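PDB 5HYZ: SCARECROW-LIKE protein 7 from Oryza sativa Japonica Group, which probably acts as a transcription factor in plant development and abiotic stress resistance, binding DNA in vitro through its GRAS domain. Local coordinates for residues A86-K91 / W341-K346; H213-S218 / S312-L317; F266-V271 / Y347-V352. All blocks are in the same frame, centred on the assembly; numbering follows the deposited sequence.

Contact 1 of 3, residues A86-K91 / W341-K346; sequences ACPYSK and WNYDSK
With CG anti to its carbonyl carbon (chi1 -69°) and the ring turned nearly upright on the CB-CG bond (chi2 -82°), Tyr343 sends its phenol straight from the 341-346 loop to the pyrrolidine of Pro88. The CA atoms of the two residues stay 9.3 Å apart, so the long tyrosine side chain spans the gap. Its outer end does the touching: Tyr343 CZ lies 3.8 Å from Pro88 CD, and Tyr343 CE2 lies 3.9 Å from Pro88 CB. The proline ring meets the phenol obliquely.

The hydroxyl settles against the start of the helix. Tyr343 OH is 3.5 Å from Pro88 CD and comes equally near to Pro88 N, which carries no hydrogen to offer. Ala86 O lies near the ring plane at its edge, but its 4.2 Å from Tyr343 OH is too long for a hydrogen bond, so across the two segments the join is one of packing.

Pro88 is the N-cap residue of helix 89-104, and Tyr343 therefore presses on the bend between that helix and helix 74-86. Tyr347 and Tyr349 meet the Tyr343 ring edge-to-face, while Asn342 O binds Lys81 NZ of the second subunit. Cys87, in the bend, packs on Leu269 of helix 251-272, and Pro88 also touches strand 349-354.

Contact 2 of 3, residues H213-S218 / S312-L317; sequences HLLGDS and SEWQTL
Apolar packing carries this contact, and Leu215 is the hub, its isopropyl end set against both Trp314 and Leu317 of helix 311-320. Leu215 CD1 approaches the six-membered ring of Trp314 at CZ2, 3.7 Å away, from an oblique direction. Leu215 CG and Leu215 CD2 each stand 3.9 Å from Trp314 CH2, so the whole fork of the leucine rests on the outer corner of the indole. The second methyl does double duty: Leu215 CD2 also reaches Leu317 CD1 at 4.0 Å. Trp314 is directed there by its first torsion (chi1 -74°, CG anti to the carbonyl carbon).

Backbone hydrogen bonding is confined to the helix, where Leu317 N is bound to Glu313 O at 3.0 Å; Trp314 and Leu317, three residues apart, fall on one side of it. Polar links lie to the sides: Glu313 OE2 bonds Asn247 ND2, and His213 ND1 bonds Glu306 OE1.

Leu215 is the last residue of a predicted LXXLL motif, whose preceding Leu214 packs on helix 220-231. The loop bearing it leaves strand 202-208 at its C-terminal end and enters that helix, the first half of a beta-alpha-beta crossover to parallel strand 236-242, an element of the Rossmann-like core of the GRAS domain.

Contact 3 of 3, residues F266-V271 / Y347-V352; sequences FESLDV and YKYSLV
Helix residues 266-271 and the run into strand 349-354 come closest at Val271 and Tyr347, whose CA atoms are 6.6 Å apart, and from there the strand draws away from the helix. At this near end Val271 lays one methyl on an aromatic face. Val271 CG1, anti to its backbone N (chi1 171°), sits 3.7 Å from the centroid of the Tyr347 ring and 14° off the ring normal, a CH-pi contact almost over the middle of the ring. The methyl is displaced slightly to one side of the ring: Val271 CG1 is 3.7 Å from Tyr347 CE1 but 4.2 Å from Tyr347 CE2.

The strand and its partner 358-363 form an antiparallel hairpin within the predicted SAW region, with backbone hydrogen bonds joining Lys348 to Glu364 and Ser350 to Ala362. Trp363 of the hairpin ties the same helix from the neighbouring strand: its NE1 bonds Glu267 OE1, and its ring meets that of Tyr349 edge-to-face.

One helical turn before Val271, Ser268 receives the hydroxyl end of Tyr349. Tyr349 OH rests 3.5 Å from Ser268 CB, while Ser268 OG is turned to other partners, Tyr89 OH and Leu265 O; its 3.9 Å to Tyr349 OH is too long for a hydrogen bond. A water lies in the plane of the Tyr349 ring, at its edge, and donates to Ser268 O over 3.0 Å. Its separation from Tyr349 OH, which would be the donor to it, is only 2.4 Å, which is too short for an ordinary hydrogen bond, so this half of the bridge is doubtful. On its other flank the Tyr349 ring packs against Cys87 and Pro88.

From the N terminus, residues 86-91 come first, then 213-218 and 266-271. Residues 312-317 close contact 2, 341-346 close contact 1, and 347-352 close contact 3. Contact 2 thus lies wholly within the span of contact 1, whereas contact 3 crosses both. In space, contacts 1 and 3 adjoin, their centres 8 Å apart, and Lys346 packs on Val271 between them. Contact 1 ties the start of helix 89-104 to the loop before strand 349-354, contact 3 the end of helix 251-272 to that strand and its lead-in. Contact 2, across the chain's centre and 29 Å from contact 1 centre to centre, joins helix 311-320 to the loop between strand 202-208 and helix 220-231 of the Rossmann-like core.

Contact 1 of 3, residues A86-K91 / W341-K346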
# COMPACT_ATOMS: atom_id res chain seq x y z
N ALA A 86 -0.65 -9.42 0.83
CA ALA A 86 0.72 -9.92 0.88
C ALA A 86 1.55 -9.59 -0.36
O ALA A 86 2.78 -9.61 -0.32
CB ALA A 86 0.69 -11.44 1.07
N CYS A 87 0.87 -9.36 -1.48
CA CYS A 87 1.53 -9.29 -2.77
C CYS A 87 1.01 -8.08 -3.54
O CYS A 87 -0.10 -7.62 -3.28
CB CYS A 87 1.25 -10.54 -3.58
SG CYS A 87 1.83 -12.09 -2.75
N PRO A 88 1.78 -7.58 -4.50
CA PRO A 88 1.40 -6.37 -5.24
C PRO A 88 0.62 -6.64 -6.53
O PRO A 88 0.37 -5.67 -7.30
CB PRO A 88 2.74 -5.75 -5.58
CG PRO A 88 3.66 -6.93 -5.75
CD PRO A 88 3.20 -7.93 -4.71
N TYR A 89 0.23 -7.90 -6.78
CA TYR A 89 -0.44 -8.28 -8.03
C TYR A 89 -1.65 -7.43 -8.39
O TYR A 89 -1.68 -6.84 -9.48
CB TYR A 89 -0.84 -9.78 -7.99
CG TYR A 89 0.37 -10.70 -7.74
CD1 TYR A 89 1.44 -10.72 -8.62
CD2 TYR A 89 0.42 -11.54 -6.64
CE1 TYR A 89 2.57 -11.52 -8.38
CE2 TYR A 89 1.54 -12.37 -6.40
CZ TYR A 89 2.59 -12.36 -7.26
OH TYR A 89 3.70 -13.17 -7.07
N SER A 90 -2.65 -7.34 -7.50
CA SER A 90 -3.85 -6.62 -7.88
C SER A 90 -3.59 -5.12 -7.98
O SER A 90 -4.14 -4.45 -8.85
CB SER A 90 -5.04 -6.92 -6.92
OG SER A 90 -4.76 -6.40 -5.61
N LYS A 91 -2.74 -4.57 -7.13
CA LYS A 91 -2.50 -3.17 -7.19
C LYS A 91 -1.78 -2.82 -8.50
O LYS A 91 -2.08 -1.81 -9.15
CB LYS A 91 -1.68 -2.68 -5.95
CG LYS A 91 -1.64 -1.15 -5.85
CD LYS A 91 -1.43 -0.63 -4.42
CE LYS A 91 -1.60 0.91 -4.33
NZ LYS A 91 -0.52 1.61 -3.51
N TRP A 341 8.25 0.09 -4.37
CA TRP A 341 9.35 0.76 -3.67
C TRP A 341 9.67 0.14 -2.33
O TRP A 341 10.84 -0.03 -1.99
CB TRP A 341 9.05 2.24 -3.48
CG TRP A 341 10.22 3.10 -3.10
CD1 TRP A 341 10.67 3.36 -1.84
CD2 TRP A 341 11.05 3.89 -4.00
NE1 TRP A 341 11.75 4.23 -1.90
CE2 TRP A 341 11.98 4.59 -3.20
CE3 TRP A 341 11.09 4.05 -5.38
CZ2 TRP A 341 12.94 5.45 -3.75
CZ3 TRP A 341 12.05 4.90 -5.92
CH2 TRP A 341 12.96 5.57 -5.12
N ASN A 342 8.64 -0.18 -1.55
CA ASN A 342 8.92 -0.72 -0.21
C ASN A 342 9.17 -2.23 -0.08
O ASN A 342 9.46 -2.73 1.02
CB ASN A 342 7.76 -0.35 0.73
CG ASN A 342 7.93 1.02 1.32
OD1 ASN A 342 9.06 1.56 1.37
ND2 ASN A 342 6.82 1.63 1.76
N TYR A 343 9.04 -2.97 -1.18
CA TYR A 343 9.47 -4.36 -1.17
C TYR A 343 11.01 -4.44 -1.10
O TYR A 343 11.69 -4.21 -2.11
CB TYR A 343 8.92 -5.09 -2.40
CG TYR A 343 7.41 -5.27 -2.31
CD1 TYR A 343 6.87 -6.32 -1.56
CD2 TYR A 343 6.54 -4.37 -2.91
CE1 TYR A 343 5.50 -6.49 -1.47
CE2 TYR A 343 5.18 -4.50 -2.78
CZ TYR A 343 4.67 -5.57 -2.06
OH TYR A 343 3.34 -5.73 -1.95
N ASP A 344 11.51 -4.78 0.09
CA ASP A 344 12.95 -4.88 0.36
C ASP A 344 13.64 -5.95 -0.46
O ASP A 344 13.03 -6.60 -1.33
CB ASP A 344 13.21 -5.14 1.85
CG ASP A 344 13.03 -6.61 2.23
OD1 ASP A 344 12.16 -7.29 1.66
OD2 ASP A 344 13.77 -7.09 3.12
N SER A 345 14.91 -6.18 -0.16
CA SER A 345 15.76 -6.98 -1.03
C SER A 345 15.35 -8.46 -1.11
O SER A 345 15.67 -9.13 -2.10
CB SER A 345 17.24 -6.88 -0.58
OG SER A 345 17.52 -7.70 0.57
N LYS A 346 14.66 -8.99 -0.09
CA LYS A 346 14.30 -10.41 -0.18
C LYS A 346 13.18 -10.66 -1.20
O LYS A 346 12.99 -11.79 -1.65
CB LYS A 346 13.90 -10.96 1.19
CG LYS A 346 12.70 -10.31 1.84
CD LYS A 346 12.58 -10.75 3.32
CE LYS A 346 11.19 -10.49 3.92
NZ LYS A 346 10.99 -9.05 4.25

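Contact 2 of 3, residues H213-S218 / S312-L317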
# COMPACT_ATOMS: atom_id res chain seq x y z
N HIS A 213 -11.68 -16.83 -17.53
CA HIS A 213 -12.83 -17.70 -17.16
C HIS A 213 -13.64 -18.15 -18.37
O HIS A 213 -14.31 -19.19 -18.31
CB HIS A 213 -13.80 -17.01 -16.20
CG HIS A 213 -13.26 -16.78 -14.84
ND1 HIS A 213 -12.93 -17.80 -13.98
CD2 HIS A 213 -12.97 -15.63 -14.20
CE1 HIS A 213 -12.49 -17.29 -12.85
NE2 HIS A 213 -12.48 -15.98 -12.96
N LEU A 214 -13.60 -17.38 -19.44
CA LEU A 214 -14.41 -17.68 -20.64
C LEU A 214 -13.67 -18.52 -21.67
O LEU A 214 -14.26 -18.95 -22.66
CB LEU A 214 -14.88 -16.38 -21.30
CG LEU A 214 -15.77 -15.51 -20.44
CD1 LEU A 214 -16.33 -14.37 -21.28
CD2 LEU A 214 -16.87 -16.30 -19.72
N LEU A 215 -12.38 -18.76 -21.46
CA LEU A 215 -11.65 -19.55 -22.44
C LEU A 215 -12.19 -20.97 -22.35
O LEU A 215 -12.56 -21.40 -21.28
CB LEU A 215 -10.16 -19.56 -22.19
CG LEU A 215 -9.29 -18.29 -22.34
CD1 LEU A 215 -7.96 -18.46 -21.59
CD2 LEU A 215 -9.01 -17.98 -23.79
N GLY A 216 -12.24 -21.69 -23.46
CA GLY A 216 -12.82 -23.02 -23.40
C GLY A 216 -12.32 -23.83 -24.56
O GLY A 216 -11.47 -23.36 -25.33
N ASP A 217 -12.83 -25.05 -24.71
CA ASP A 217 -12.54 -25.84 -25.90
C ASP A 217 -12.93 -24.99 -27.11
O ASP A 217 -12.20 -24.93 -28.11
CB ASP A 217 -13.29 -27.17 -25.85
CG ASP A 217 -12.89 -28.09 -27.00
OD1 ASP A 217 -11.67 -28.30 -27.22
OD2 ASP A 217 -13.81 -28.61 -27.68
N SER A 218 -14.06 -24.29 -26.99
CA SER A 218 -14.47 -23.31 -28.00
C SER A 218 -14.15 -21.85 -27.54
O SER A 218 -14.10 -21.59 -26.34
CB SER A 218 -15.97 -23.47 -28.26
OG SER A 218 -16.54 -22.28 -28.74
N SER A 312 0.88 -13.85 -25.98
CA SER A 312 0.76 -13.98 -27.46
C SER A 312 -0.59 -14.50 -27.89
O SER A 312 -1.14 -14.08 -28.90
CB SER A 312 1.83 -14.95 -28.04
OG SER A 312 3.09 -14.48 -27.78
N GLU A 313 -1.14 -15.44 -27.12
CA GLU A 313 -2.47 -15.96 -27.42
C GLU A 313 -3.55 -14.92 -27.23
O GLU A 313 -4.49 -14.78 -28.04
CB GLU A 313 -2.76 -17.17 -26.51
CG GLU A 313 -4.16 -17.76 -26.76
CD GLU A 313 -4.30 -19.20 -26.19
OE1 GLU A 313 -3.26 -19.82 -25.76
OE2 GLU A 313 -5.46 -19.70 -26.18
N TRP A 314 -3.43 -14.16 -26.14
CA TRP A 314 -4.36 -13.05 -25.95
C TRP A 314 -4.28 -12.04 -27.08
O TRP A 314 -5.29 -11.52 -27.54
CB TRP A 314 -4.10 -12.36 -24.59
CG TRP A 314 -4.60 -13.20 -23.45
CD1 TRP A 314 -3.85 -13.77 -22.47
CD2 TRP A 314 -5.99 -13.50 -23.14
NE1 TRP A 314 -4.69 -14.45 -21.57
CE2 TRP A 314 -5.98 -14.31 -21.97
CE3 TRP A 314 -7.21 -13.23 -23.79
CZ2 TRP A 314 -7.17 -14.83 -21.41
CZ3 TRP A 314 -8.38 -13.75 -23.24
CH2 TRP A 314 -8.35 -14.52 -22.06
N GLN A 315 -3.06 -11.73 -27.54
CA GLN A 315 -2.94 -10.76 -28.61
C GLN A 315 -3.66 -11.32 -29.85
O GLN A 315 -4.39 -10.59 -30.52
CB GLN A 315 -1.47 -10.48 -28.93
CG GLN A 315 -1.33 -9.68 -30.23
CD GLN A 315 0.11 -9.59 -30.73
OE1 GLN A 315 1.00 -10.32 -30.29
NE2 GLN A 315 0.32 -8.68 -31.68
N THR A 316 -3.47 -12.61 -30.12
CA THR A 316 -4.13 -13.20 -31.31
C THR A 316 -5.64 -13.02 -31.20
O THR A 316 -6.33 -12.63 -32.15
CB THR A 316 -3.79 -14.66 -31.47
OG1 THR A 316 -2.38 -14.77 -31.73
CG2 THR A 316 -4.56 -15.31 -32.69
N LEU A 317 -6.16 -13.26 -30.00
CA LEU A 317 -7.63 -13.17 -29.85
C LEU A 317 -8.14 -11.74 -29.97
O LEU A 317 -9.12 -11.43 -30.64
CB LEU A 317 -8.00 -13.73 -28.48
CG LEU A 317 -8.15 -15.21 -28.34
CD1 LEU A 317 -8.08 -15.56 -26.86
CD2 LEU A 317 -9.55 -15.48 -28.88

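Contact 3 of 3, residues F266-V271 / Y347-V352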
# COMPACT_ATOMS: atom_id res chain seq x y z
N PHE A 266 4.08 -19.43 -5.38
CA PHE A 266 4.31 -20.01 -4.04
C PHE A 266 5.51 -19.37 -3.38
O PHE A 266 5.46 -19.09 -2.17
CB PHE A 266 4.51 -21.55 -4.13
CG PHE A 266 3.20 -22.32 -4.11
CD1 PHE A 266 2.25 -22.14 -5.12
CD2 PHE A 266 2.91 -23.22 -3.09
CE1 PHE A 266 1.04 -22.82 -5.10
CE2 PHE A 266 1.71 -23.91 -3.06
CZ PHE A 266 0.78 -23.73 -4.06
N GLU A 267 6.59 -19.15 -4.14
CA GLU A 267 7.77 -18.47 -3.60
C GLU A 267 7.46 -17.03 -3.13
O GLU A 267 7.92 -16.59 -2.05
CB GLU A 267 8.89 -18.46 -4.60
CG GLU A 267 9.58 -19.79 -4.79
CD GLU A 267 10.62 -19.76 -5.90
OE1 GLU A 267 11.06 -18.63 -6.26
OE2 GLU A 267 11.01 -20.86 -6.43
N SER A 268 6.67 -16.30 -3.92
CA SER A 268 6.31 -14.93 -3.48
C SER A 268 5.44 -14.93 -2.21
O SER A 268 5.50 -14.02 -1.40
CB SER A 268 5.63 -14.19 -4.63
OG SER A 268 4.31 -14.62 -4.82
N LEU A 269 4.65 -15.97 -2.01
CA LEU A 269 3.94 -16.06 -0.73
C LEU A 269 4.90 -16.33 0.42
O LEU A 269 4.68 -15.86 1.54
CB LEU A 269 2.87 -17.17 -0.74
CG LEU A 269 1.60 -16.96 -1.56
CD1 LEU A 269 0.53 -17.99 -1.17
CD2 LEU A 269 1.09 -15.55 -1.38
N ASP A 270 5.94 -17.12 0.14
CA ASP A 270 6.88 -17.53 1.19
C ASP A 270 7.65 -16.37 1.76
O ASP A 270 8.03 -16.36 2.94
CB ASP A 270 7.90 -18.53 0.65
CG ASP A 270 8.69 -19.21 1.75
OD1 ASP A 270 8.06 -19.69 2.71
OD2 ASP A 270 9.94 -19.25 1.67
N VAL A 271 7.98 -15.41 0.90
CA VAL A 271 8.76 -14.28 1.40
C VAL A 271 7.84 -13.35 2.20
O VAL A 271 8.31 -12.62 3.09
CB VAL A 271 9.49 -13.54 0.22
CG1 VAL A 271 10.11 -12.26 0.68
CG2 VAL A 271 10.56 -14.44 -0.38
N TYR A 347 12.46 -9.61 -1.58
CA TYR A 347 11.44 -9.76 -2.63
C TYR A 347 12.08 -9.74 -4.00
O TYR A 347 13.12 -9.12 -4.19
CB TYR A 347 10.38 -8.67 -2.51
CG TYR A 347 9.52 -8.81 -1.28
CD1 TYR A 347 8.41 -9.61 -1.30
CD2 TYR A 347 9.81 -8.11 -0.11
CE1 TYR A 347 7.59 -9.72 -0.16
CE2 TYR A 347 9.02 -8.22 1.03
CZ TYR A 347 7.90 -9.02 0.98
OH TYR A 347 7.06 -9.14 2.06
N LYS A 348 11.50 -10.44 -4.97
CA LYS A 348 12.13 -10.60 -6.26
C LYS A 348 11.21 -10.09 -7.37
O LYS A 348 11.20 -10.63 -8.45
CB LYS A 348 12.47 -12.07 -6.54
CG LYS A 348 13.24 -12.75 -5.37
CD LYS A 348 14.49 -11.98 -5.08
CE LYS A 348 15.28 -12.61 -3.91
NZ LYS A 348 16.25 -11.66 -3.23
N TYR A 349 10.45 -9.03 -7.08
CA TYR A 349 9.59 -8.45 -8.12
C TYR A 349 10.32 -7.57 -9.08
O TYR A 349 11.25 -6.82 -8.69
CB TYR A 349 8.46 -7.64 -7.47
CG TYR A 349 7.51 -8.50 -6.69
CD1 TYR A 349 6.67 -9.46 -7.32
CD2 TYR A 349 7.41 -8.34 -5.32
CE1 TYR A 349 5.77 -10.21 -6.59
CE2 TYR A 349 6.52 -9.10 -4.59
CZ TYR A 349 5.72 -10.07 -5.24
OH TYR A 349 4.84 -10.81 -4.47
N SER A 350 9.95 -7.63 -10.34
CA SER A 350 10.46 -6.67 -11.33
C SER A 350 9.45 -6.52 -12.43
O SER A 350 8.48 -7.26 -12.45
CB SER A 350 11.81 -7.13 -11.97
OG SER A 350 11.62 -8.24 -12.82
N LEU A 351 9.68 -5.58 -13.33
CA LEU A 351 8.78 -5.40 -14.48
C LEU A 351 9.43 -5.89 -15.72
O LEU A 351 10.61 -5.65 -15.96
CB LEU A 351 8.41 -3.91 -14.66
CG LEU A 351 7.51 -3.17 -13.67
CD1 LEU A 351 6.26 -3.99 -13.31
CD2 LEU A 351 8.20 -2.73 -12.41
N VAL A 352 8.67 -6.59 -16.54
CA VAL A 352 9.16 -7.15 -17.83
C VAL A 352 8.26 -6.74 -18.97
O VAL A 352 7.03 -6.87 -18.86
CB VAL A 352 9.22 -8.69 -17.74
CG1 VAL A 352 9.39 -9.31 -19.12
CG2 VAL A 352 10.36 -9.09 -16.79
O HOH W 1 5.02 -11.12 -2.09